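Local coordinates for post-proline cleaving enzyme (Rickettsia typhi, PDB 4HVT), which probably acts as a serine endopeptidase of the prolyl oligopeptidase family, cleaving peptides on the carboxyl side of proline, at residues K72-V77 with D103-D108; Y367-A372 with L449-A454; L392-A397 with S417-T422. All coordinates share one frame; numbering follows the deposited sequence.

Contact 1 (K72-V77 with D103-D108); sequences KTPYGV and DNYSKD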
loop_
_atom_site.group_PDB
_atom_site.type_symbol
_atom_site.label_atom_id
_atom_site.label_comp_id
_atom_site.label_asym_id
_atom_site.label_seq_id
_atom_site.Cartn_x
_atom_site.Cartn_y
_atom_site.Cartn_z
ATOM N N LYS A 72 3.946 -18.979 -11.207
ATOM C CA LYS A 72 3.899 -17.917 -10.135
ATOM C C LYS A 72 3.663 -18.520 -8.762
ATOM O O LYS A 72 2.935 -19.520 -8.631
ATOM C CB LYS A 72 2.788 -16.891 -10.384
ATOM C CG LYS A 72 3.000 -16.008 -11.579
ATOM C CD LYS A 72 1.958 -14.878 -11.629
ATOM C CE LYS A 72 0.555 -15.358 -11.886
ATOM N NZ LYS A 72 -0.391 -14.198 -12.068
ATOM N N THR A 73 4.252 -17.910 -7.739
ATOM C CA THR A 73 4.155 -18.442 -6.391
ATOM C C THR A 73 2.797 -18.133 -5.817
ATOM O O THR A 73 2.421 -16.933 -5.764
ATOM C CB THR A 73 5.253 -17.854 -5.495
ATOM O OG1 THR A 73 6.517 -18.258 -6.050
ATOM C CG2 THR A 73 5.123 -18.399 -4.100
ATOM N N PRO A 74 2.059 -19.190 -5.384
ATOM C CA PRO A 74 0.723 -18.940 -4.800
ATOM C C PRO A 74 0.798 -18.664 -3.290
ATOM O O PRO A 74 0.732 -19.561 -2.488
ATOM C CB PRO A 74 -0.011 -20.256 -5.093
ATOM C CG PRO A 74 1.063 -21.295 -5.008
ATOM C CD PRO A 74 2.305 -20.633 -5.538
ATOM N N TYR A 75 1.003 -17.423 -2.913
ATOM C CA TYR A 75 1.143 -17.047 -1.523
ATOM C C TYR A 75 -0.187 -17.267 -0.818
ATOM O O TYR A 75 -1.274 -17.198 -1.423
ATOM C CB TYR A 75 1.602 -15.583 -1.417
ATOM C CG TYR A 75 2.953 -15.368 -2.034
ATOM C CD1 TYR A 75 4.098 -15.788 -1.376
ATOM C CD2 TYR A 75 3.103 -14.788 -3.295
ATOM C CE1 TYR A 75 5.329 -15.643 -1.921
ATOM C CE2 TYR A 75 4.364 -14.636 -3.855
ATOM C CZ TYR A 75 5.468 -15.081 -3.157
ATOM O OH TYR A 75 6.711 -14.955 -3.710
ATOM N N GLY A 76 -0.135 -17.545 0.454
ATOM C CA GLY A 76 -1.395 -17.753 1.179
ATOM C C GLY A 76 -1.406 -17.542 2.665
ATOM O O GLY A 76 -0.462 -17.040 3.216
ATOM N N VAL A 77 -2.512 -17.967 3.275
ATOM C CA VAL A 77 -2.762 -17.865 4.719
ATOM C C VAL A 77 -3.446 -19.178 5.163
ATOM O O VAL A 77 -4.340 -19.710 4.476
ATOM C CB VAL A 77 -3.614 -16.620 5.061
ATOM C CG1 VAL A 77 -4.957 -16.696 4.457
ATOM C CG2 VAL A 77 -3.777 -16.484 6.541
ATOM N N ASP A 103 -1.362 -29.924 3.873
ATOM C CA ASP A 103 -0.475 -31.005 3.401
ATOM C C ASP A 103 -0.193 -30.965 1.881
ATOM O O ASP A 103 0.857 -31.442 1.437
ATOM C CB ASP A 103 -1.024 -32.378 3.760
ATOM C CG ASP A 103 -0.694 -32.804 5.189
ATOM O OD1 ASP A 103 -0.312 -31.973 6.027
ATOM O OD2 ASP A 103 -0.812 -34.018 5.478
ATOM N N ASN A 104 -1.126 -30.477 1.087
ATOM C CA ASN A 104 -0.950 -30.365 -0.356
ATOM C C ASN A 104 -0.111 -29.178 -0.774
ATOM O O ASN A 104 0.374 -29.139 -1.885
ATOM C CB ASN A 104 -2.292 -30.215 -1.077
ATOM C CG ASN A 104 -3.161 -31.431 -0.950
ATOM O OD1 ASN A 104 -2.669 -32.539 -0.811
ATOM N ND2 ASN A 104 -4.471 -31.225 -0.990
ATOM N N TYR A 105 -0.014 -28.188 0.112
ATOM C CA TYR A 105 0.590 -26.884 -0.249
ATOM C C TYR A 105 2.073 -27.029 -0.507
ATOM O O TYR A 105 2.667 -26.188 -1.179
ATOM C CB TYR A 105 0.310 -25.833 0.848
ATOM C CG TYR A 105 0.732 -24.450 0.504
ATOM C CD1 TYR A 105 0.122 -23.747 -0.571
ATOM C CD2 TYR A 105 1.632 -23.789 1.286
ATOM C CE1 TYR A 105 0.473 -22.445 -0.832
ATOM C CE2 TYR A 105 1.973 -22.468 1.049
ATOM C CZ TYR A 105 1.384 -21.810 -0.017
ATOM O OH TYR A 105 1.706 -20.484 -0.201
ATOM N N SER A 106 2.666 -28.114 -0.019
ATOM C CA SER A 106 4.090 -28.390 -0.282
ATOM C C SER A 106 4.315 -28.993 -1.644
ATOM O O SER A 106 5.470 -29.143 -2.053
ATOM C CB SER A 106 4.663 -29.315 0.786
ATOM O OG SER A 106 3.986 -30.556 0.795
ATOM N N LYS A 107 3.260 -29.401 -2.332
ATOM C CA LYS A 107 3.414 -30.012 -3.669
ATOM C C LYS A 107 3.609 -28.956 -4.719
ATOM O O LYS A 107 3.008 -27.881 -4.589
ATOM C CB LYS A 107 2.187 -30.849 -3.994
ATOM C CG LYS A 107 2.080 -31.993 -2.997
ATOM C CD LYS A 107 0.785 -32.732 -3.092
ATOM C CE LYS A 107 0.830 -33.958 -2.188
ATOM N NZ LYS A 107 -0.533 -34.357 -1.776
ATOM N N ASP A 108 4.422 -29.217 -5.746
ATOM C CA ASP A 108 4.607 -28.175 -6.769
ATOM C C ASP A 108 3.273 -27.661 -7.305
ATOM O O ASP A 108 3.089 -26.439 -7.443
ATOM C CB ASP A 108 5.454 -28.701 -7.941
ATOM C CG ASP A 108 6.943 -28.622 -7.677
ATOM O OD1 ASP A 108 7.347 -28.337 -6.529
ATOM O OD2 ASP A 108 7.730 -28.822 -8.661
#
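Tyr105 reaches out from the short helix 102-105 to donate a hydrogen bond to the backbone carbonyl of Pro74, a small, partly buried contact on the first blade of the beta-propeller, where it meets the last. Segment 72-77 is the lead-in from helix 56-67 to the blade's first strand; segment 103-108 runs from helix 102-105 into the loop after it, in the connection between the blade's third and fourth strands. Tyr105 OH lies 2.7 Å from Pro74 O, and the oxygen sits at the ring edge, in the ring plane. The hydroxyl comes in at a C=O...O angle of 144° and tilted 22° from the carbonyl plane. With CG anti to the backbone N (chi1 -173°), the phenol extends across to the loop even though the backbones stay apart: the nearest pair of CA atoms, those of Pro74 and Tyr105, is 9.2 Å apart. The pyrrolidine ring adds a looser apolar touch, Pro74 CG to Tyr105 CE1 at 4.4 Å. The chain continues to Gly76, whose N is 3.5 Å from Tyr105 OH. On the helix side, the extended side chain of Lys107 reaches Asn104 OD1 with its NZ, at 3.0 Å. Arg436, from the outer strand of the last blade, makes a cation-pi contact with Tyr105 and also hydrogen-bonds to the carbonyls of Tyr105, Lys107 and Asp108. With Ile423 and Ile435 against the phenol on strands 422-426 and 432-436, and Val83 on strand 82-87, the contact lies at the seam where the first and last blades meet.

Contact 2 (Y367-A372 with L449-A454); sequences YDNVVA and LEQKEA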
loop_
_atom_site.group_PDB
_atom_site.type_symbol
_atom_site.label_atom_id
_atom_site.label_comp_id
_atom_site.label_asym_id
_atom_site.label_seq_id
_atom_site.Cartn_x
_atom_site.Cartn_y
_atom_site.Cartn_z
ATOM N N TYR A 367 13.285 -3.419 11.220
ATOM C CA TYR A 367 14.453 -3.261 10.360
ATOM C C TYR A 367 15.583 -2.623 11.156
ATOM O O TYR A 367 15.373 -1.778 12.035
ATOM C CB TYR A 367 14.181 -2.375 9.156
ATOM C CG TYR A 367 13.149 -2.907 8.178
ATOM C CD1 TYR A 367 13.509 -3.836 7.182
ATOM C CD2 TYR A 367 11.818 -2.522 8.250
ATOM C CE1 TYR A 367 12.567 -4.312 6.305
ATOM C CE2 TYR A 367 10.882 -3.020 7.366
ATOM C CZ TYR A 367 11.271 -3.911 6.392
ATOM O OH TYR A 367 10.317 -4.407 5.509
ATOM N N ASP A 368 16.783 -3.060 10.857
ATOM C CA ASP A 368 18.006 -2.422 11.310
ATOM C C ASP A 368 18.778 -2.036 10.041
ATOM O O ASP A 368 19.231 -2.921 9.301
ATOM C CB ASP A 368 18.818 -3.439 12.121
ATOM C CG ASP A 368 20.125 -2.884 12.626
ATOM O OD1 ASP A 368 20.387 -1.690 12.391
ATOM O OD2 ASP A 368 20.900 -3.643 13.309
ATOM N N ASN A 369 18.886 -0.737 9.762
ATOM C CA ASN A 369 19.461 -0.275 8.514
ATOM C C ASN A 369 18.783 -0.921 7.302
ATOM O O ASN A 369 19.404 -1.287 6.324
ATOM C CB ASN A 369 20.985 -0.458 8.539
ATOM C CG ASN A 369 21.685 0.550 7.660
ATOM O OD1 ASN A 369 21.142 1.618 7.352
ATOM N ND2 ASN A 369 22.904 0.228 7.250
ATOM N N VAL A 370 17.452 -0.961 7.357
ATOM C CA VAL A 370 16.592 -1.455 6.250
ATOM C C VAL A 370 16.882 -2.903 5.906
ATOM O O VAL A 370 16.667 -3.322 4.789
ATOM C CB VAL A 370 16.667 -0.546 4.988
ATOM C CG1 VAL A 370 15.365 -0.626 4.222
ATOM C CG2 VAL A 370 16.942 0.889 5.359
ATOM N N VAL A 371 17.326 -3.664 6.910
ATOM C CA VAL A 371 17.452 -5.117 6.838
ATOM C C VAL A 371 16.494 -5.741 7.897
ATOM O O VAL A 371 16.522 -5.374 9.077
ATOM C CB VAL A 371 18.874 -5.594 7.163
ATOM C CG1 VAL A 371 18.933 -7.103 7.006
ATOM C CG2 VAL A 371 19.878 -4.917 6.247
ATOM N N ALA A 372 15.654 -6.658 7.466
ATOM C CA ALA A 372 14.666 -7.249 8.378
ATOM C C ALA A 372 15.308 -8.064 9.518
ATOM O O ALA A 372 16.296 -8.799 9.308
ATOM C CB ALA A 372 13.664 -8.129 7.640
ATOM N N LEU A 449 23.607 -7.231 -5.507
ATOM C CA LEU A 449 22.779 -6.370 -4.685
ATOM C C LEU A 449 23.727 -5.645 -3.736
ATOM O O LEU A 449 24.384 -6.294 -2.868
ATOM C CB LEU A 449 21.759 -7.205 -3.904
ATOM C CG LEU A 449 21.016 -6.455 -2.784
ATOM C CD1 LEU A 449 20.294 -5.223 -3.350
ATOM C CD2 LEU A 449 20.056 -7.359 -2.046
ATOM N N GLU A 450 23.812 -4.310 -3.874
ATOM C CA GLU A 450 24.623 -3.522 -2.965
ATOM C C GLU A 450 23.763 -2.536 -2.185
ATOM O O GLU A 450 22.949 -1.810 -2.770
ATOM C CB GLU A 450 25.678 -2.729 -3.710
ATOM C CG GLU A 450 26.909 -3.452 -4.147
ATOM C CD GLU A 450 27.878 -2.450 -4.743
ATOM O OE1 GLU A 450 28.083 -2.490 -5.968
ATOM O OE2 GLU A 450 28.347 -1.561 -3.982
ATOM N N GLN A 451 24.018 -2.446 -0.892
ATOM C CA GLN A 451 23.411 -1.382 -0.070
ATOM C C GLN A 451 24.424 -0.296 0.129
ATOM O O GLN A 451 25.533 -0.547 0.600
ATOM C CB GLN A 451 22.922 -1.941 1.266
ATOM C CG GLN A 451 22.325 -0.874 2.132
ATOM C CD GLN A 451 21.679 -1.417 3.379
ATOM O OE1 GLN A 451 21.572 -2.654 3.576
ATOM N NE2 GLN A 451 21.269 -0.496 4.252
ATOM N N LYS A 452 24.112 0.883 -0.368
ATOM C CA LYS A 452 24.996 1.987 -0.390
ATOM C C LYS A 452 24.361 3.205 0.300
ATOM O O LYS A 452 23.220 3.142 0.756
ATOM C CB LYS A 452 25.333 2.276 -1.873
ATOM C CG LYS A 452 26.133 1.171 -2.566
ATOM C CD LYS A 452 26.293 1.418 -4.053
ATOM C CE LYS A 452 27.355 2.465 -4.351
ATOM N NZ LYS A 452 28.689 1.840 -4.528
ATOM N N GLU A 453 25.140 4.266 0.459
ATOM C CA GLU A 453 24.643 5.558 0.976
ATOM C C GLU A 453 25.122 6.748 0.197
ATOM O O GLU A 453 26.239 6.822 -0.228
ATOM C CB GLU A 453 25.042 5.768 2.418
ATOM C CG GLU A 453 24.522 4.668 3.349
ATOM C CD GLU A 453 24.840 4.946 4.807
ATOM O OE1 GLU A 453 25.903 5.584 5.060
ATOM O OE2 GLU A 453 24.012 4.538 5.684
ATOM N N ALA A 454 24.237 7.705 0.005
ATOM C CA ALA A 454 24.615 8.986 -0.573
ATOM C C ALA A 454 24.694 10.005 0.569
ATOM O O ALA A 454 24.136 9.787 1.621
ATOM C CB ALA A 454 23.573 9.388 -1.591
#
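The side chain of Gln451 spans the gap to the tight turn at Asn369, and its NE2 donates to Asn369 O at 2.9 Å. Gln451 stands almost fully stretched: CG is anti to the backbone N (chi1 179°) and the chain stays extended beyond it, which carries the terminal amide clear of its own strand. The bond is fairly straight, with an N-H...O angle of 156°, and the carbonyl oxygen lies close to the plane of the Gln451 amide. The other end of that amide is held too, since OE1 accepts from Asn396 ND2; bonds at both ends fix the flip of the group. Asn369 swings its own amide beside the first at 45° between planes, but its ND2 and Gln451 NE2, 3.5 Å apart, are both donors and merely pass each other. Val371 places CG2 3.9 Å from Gln451 OE1, an apolar neighbour on the carbonyl side. Asn369 and Val370, both left-handed in backbone conformation, form the two-residue type I' turn of a beta hairpin, closed by the paired bonds Asp368 N to Val371 O (2.9 Å) and Val371 N to Asp368 O (3.1 Å). The hairpin belongs to the sixth propeller blade, and 449-454 lies on the edge strand of the mixed hydrolase sheet, making this a contact between the propeller and the alpha/beta-hydrolase domain, the two-domain architecture characteristic of prolyl oligopeptidases.

Contact 3 (L392-A397 with S417-T422); sequences LPYQNA and SIVPPT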
loop_
_atom_site.group_PDB
_atom_site.type_symbol
_atom_site.label_atom_id
_atom_site.label_comp_id
_atom_site.label_asym_id
_atom_site.label_seq_id
_atom_site.Cartn_x
_atom_site.Cartn_y
_atom_site.Cartn_z
ATOM N N LEU A 392 17.242 -15.108 10.019
ATOM C CA LEU A 392 16.754 -15.078 8.639
ATOM C C LEU A 392 17.874 -15.468 7.652
ATOM O O LEU A 392 18.796 -14.717 7.517
ATOM C CB LEU A 392 16.256 -13.673 8.340
ATOM C CG LEU A 392 15.119 -13.197 9.268
ATOM C CD1 LEU A 392 14.570 -11.858 8.859
ATOM C CD2 LEU A 392 13.982 -14.202 9.395
ATOM N N PRO A 393 17.753 -16.599 6.955
ATOM C CA PRO A 393 18.903 -17.041 6.162
ATOM C C PRO A 393 18.991 -16.463 4.774
ATOM O O PRO A 393 19.305 -17.185 3.805
ATOM C CB PRO A 393 18.693 -18.557 6.093
ATOM C CG PRO A 393 17.222 -18.701 5.998
ATOM C CD PRO A 393 16.649 -17.571 6.859
ATOM N N TYR A 394 18.764 -15.153 4.670
ATOM C CA TYR A 394 19.080 -14.383 3.472
ATOM C C TYR A 394 19.968 -13.151 3.866
ATOM O O TYR A 394 19.776 -12.544 4.949
ATOM C CB TYR A 394 17.761 -13.875 2.870
ATOM C CG TYR A 394 16.908 -14.775 1.974
ATOM C CD1 TYR A 394 16.293 -15.929 2.458
ATOM C CD2 TYR A 394 16.587 -14.369 0.678
ATOM C CE1 TYR A 394 15.461 -16.710 1.640
ATOM C CE2 TYR A 394 15.785 -15.159 -0.157
ATOM C CZ TYR A 394 15.206 -16.313 0.339
ATOM O OH TYR A 394 14.383 -17.080 -0.490
ATOM N N GLN A 395 20.917 -12.751 3.018
ATOM C CA GLN A 395 21.522 -11.412 3.144
ATOM C C GLN A 395 20.506 -10.336 2.757
ATOM O O GLN A 395 19.677 -10.560 1.885
ATOM C CB GLN A 395 22.750 -11.243 2.234
ATOM C CG GLN A 395 23.928 -12.130 2.616
ATOM C CD GLN A 395 24.589 -11.693 3.916
ATOM O OE1 GLN A 395 24.746 -12.489 4.852
ATOM N NE2 GLN A 395 24.953 -10.416 3.991
ATOM N N ASN A 396 20.574 -9.163 3.375
ATOM C CA ASN A 396 19.599 -8.104 3.058
ATOM C C ASN A 396 18.134 -8.610 3.093
ATOM O O ASN A 396 17.270 -8.225 2.309
ATOM C CB ASN A 396 19.945 -7.456 1.722
ATOM C CG ASN A 396 21.018 -6.376 1.861
ATOM O OD1 ASN A 396 22.138 -6.575 1.453
ATOM N ND2 ASN A 396 20.675 -5.252 2.489
ATOM N N ALA A 397 17.857 -9.404 4.100
ATOM C CA ALA A 397 16.568 -10.074 4.244
ATOM C C ALA A 397 15.388 -9.098 4.348
ATOM O O ALA A 397 15.504 -8.018 4.929
ATOM C CB ALA A 397 16.583 -10.953 5.474
ATOM N N SER A 417 16.277 -8.578 -2.662
ATOM C CA SER A 417 15.966 -7.986 -3.956
ATOM C C SER A 417 16.334 -8.890 -5.138
ATOM O O SER A 417 15.748 -8.738 -6.207
ATOM C CB SER A 417 16.658 -6.637 -4.075
ATOM O OG SER A 417 16.289 -5.937 -5.264
ATOM N N ILE A 418 17.293 -9.806 -4.953
ATOM C CA ILE A 418 17.768 -10.643 -6.066
ATOM C C ILE A 418 17.570 -12.160 -5.821
ATOM O O ILE A 418 17.886 -12.965 -6.691
ATOM C CB ILE A 418 19.243 -10.371 -6.474
ATOM C CG1 ILE A 418 20.214 -10.618 -5.320
ATOM C CG2 ILE A 418 19.405 -8.964 -7.055
ATOM C CD1 ILE A 418 21.695 -10.576 -5.686
ATOM N N VAL A 419 17.013 -12.531 -4.687
ATOM C CA VAL A 419 16.754 -13.930 -4.358
ATOM C C VAL A 419 15.237 -14.117 -4.203
ATOM O O VAL A 419 14.646 -13.466 -3.364
ATOM C CB VAL A 419 17.500 -14.374 -3.066
ATOM C CG1 VAL A 419 17.181 -15.836 -2.809
ATOM C CG2 VAL A 419 19.014 -14.148 -3.199
ATOM N N PRO A 420 14.603 -14.995 -5.016
ATOM C CA PRO A 420 13.161 -15.097 -4.940
ATOM C C PRO A 420 12.693 -15.532 -3.537
ATOM O O PRO A 420 13.422 -16.232 -2.826
ATOM C CB PRO A 420 12.798 -16.180 -5.969
ATOM C CG PRO A 420 13.906 -16.145 -6.946
ATOM C CD PRO A 420 15.132 -15.769 -6.158
ATOM N N PRO A 421 11.473 -15.126 -3.179
ATOM C CA PRO A 421 10.943 -15.468 -1.870
ATOM C C PRO A 421 10.807 -16.955 -1.695
ATOM O O PRO A 421 10.466 -17.706 -2.657
ATOM C CB PRO A 421 9.572 -14.801 -1.826
ATOM C CG PRO A 421 9.672 -13.706 -2.875
ATOM C CD PRO A 421 10.555 -14.276 -3.949
ATOM N N THR A 422 11.166 -17.401 -0.488
ATOM C CA THR A 422 10.872 -18.752 -0.021
ATOM C C THR A 422 9.733 -18.655 0.979
ATOM O O THR A 422 9.677 -17.707 1.796
ATOM C CB THR A 422 12.082 -19.398 0.653
ATOM O OG1 THR A 422 13.145 -19.576 -0.294
ATOM C CG2 THR A 422 11.749 -20.803 1.239
HETATM O O HOH W 1 16.797 -6.942 -0.260
#
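The Tyr394 ring meets segment 417-422 at its hydroxyl edge, where Pro420 O and Thr422 OG1 both lie in the ring plane. Val419 approaches the ring obliquely, neither squarely over a face nor at the edge; its CB is 3.5 Å from Tyr394 CE2, while the still closer approach of its CG1 is implausibly short and doubtful. The hydroxyl does the holding. Tyr394 OH donates to Pro420 O at 2.7 Å, coming in along the carbonyl plane at a C=O...O angle of 154°. Thr422 OG1 lies 2.8 Å from Tyr394 OH, close enough for a hydrogen bond, though the placing of the proton is not settled; a chi1 of -64°, which sets OG1 anti to the carbonyl carbon, turns this oxygen toward the phenol. The phenolic oxygen thus lies between Pro420 O and Thr422 OG1, from the residues on either side of Pro421 in sequence. A water bridges the segments separately, giving a proton to Asn396 O at 2.9 Å and accepting one from Ser417 N at 3.0 Å. Segment 392-397 is the crossing from the sixth to the seventh propeller blade, and 417-422 links the second and third strands of the seventh. Ile414 on strand 410-415 packs against Tyr394, and strands 447-455 and 461-469 of the hydrolase domain border the other end, near Asn396 and Ile418.

The three contacts run from the blade seam to the domain interface. Contact 3 is nested within the chain loop closed by contact 2, their centres about 13 Å apart. The Gln451 amide links contact 2 to Asn396 of contact 3, and Ala372 N meets Ala397 O at 2.9 Å, a probable hydrogen bond from the sixth blade to the start of the seventh. Contact 1 joins contact 3 by packing, Tyr75 OH against Pro421 CG at 3.3 Å, with centres about 19 Å apart; contacts 1 and 2 do not touch, their nearest atoms being about 14 Å apart. The probable catalytic triad, Ser566, Asp649 and His682, belongs to the hydrolase domain that contact 2 joins to the propeller.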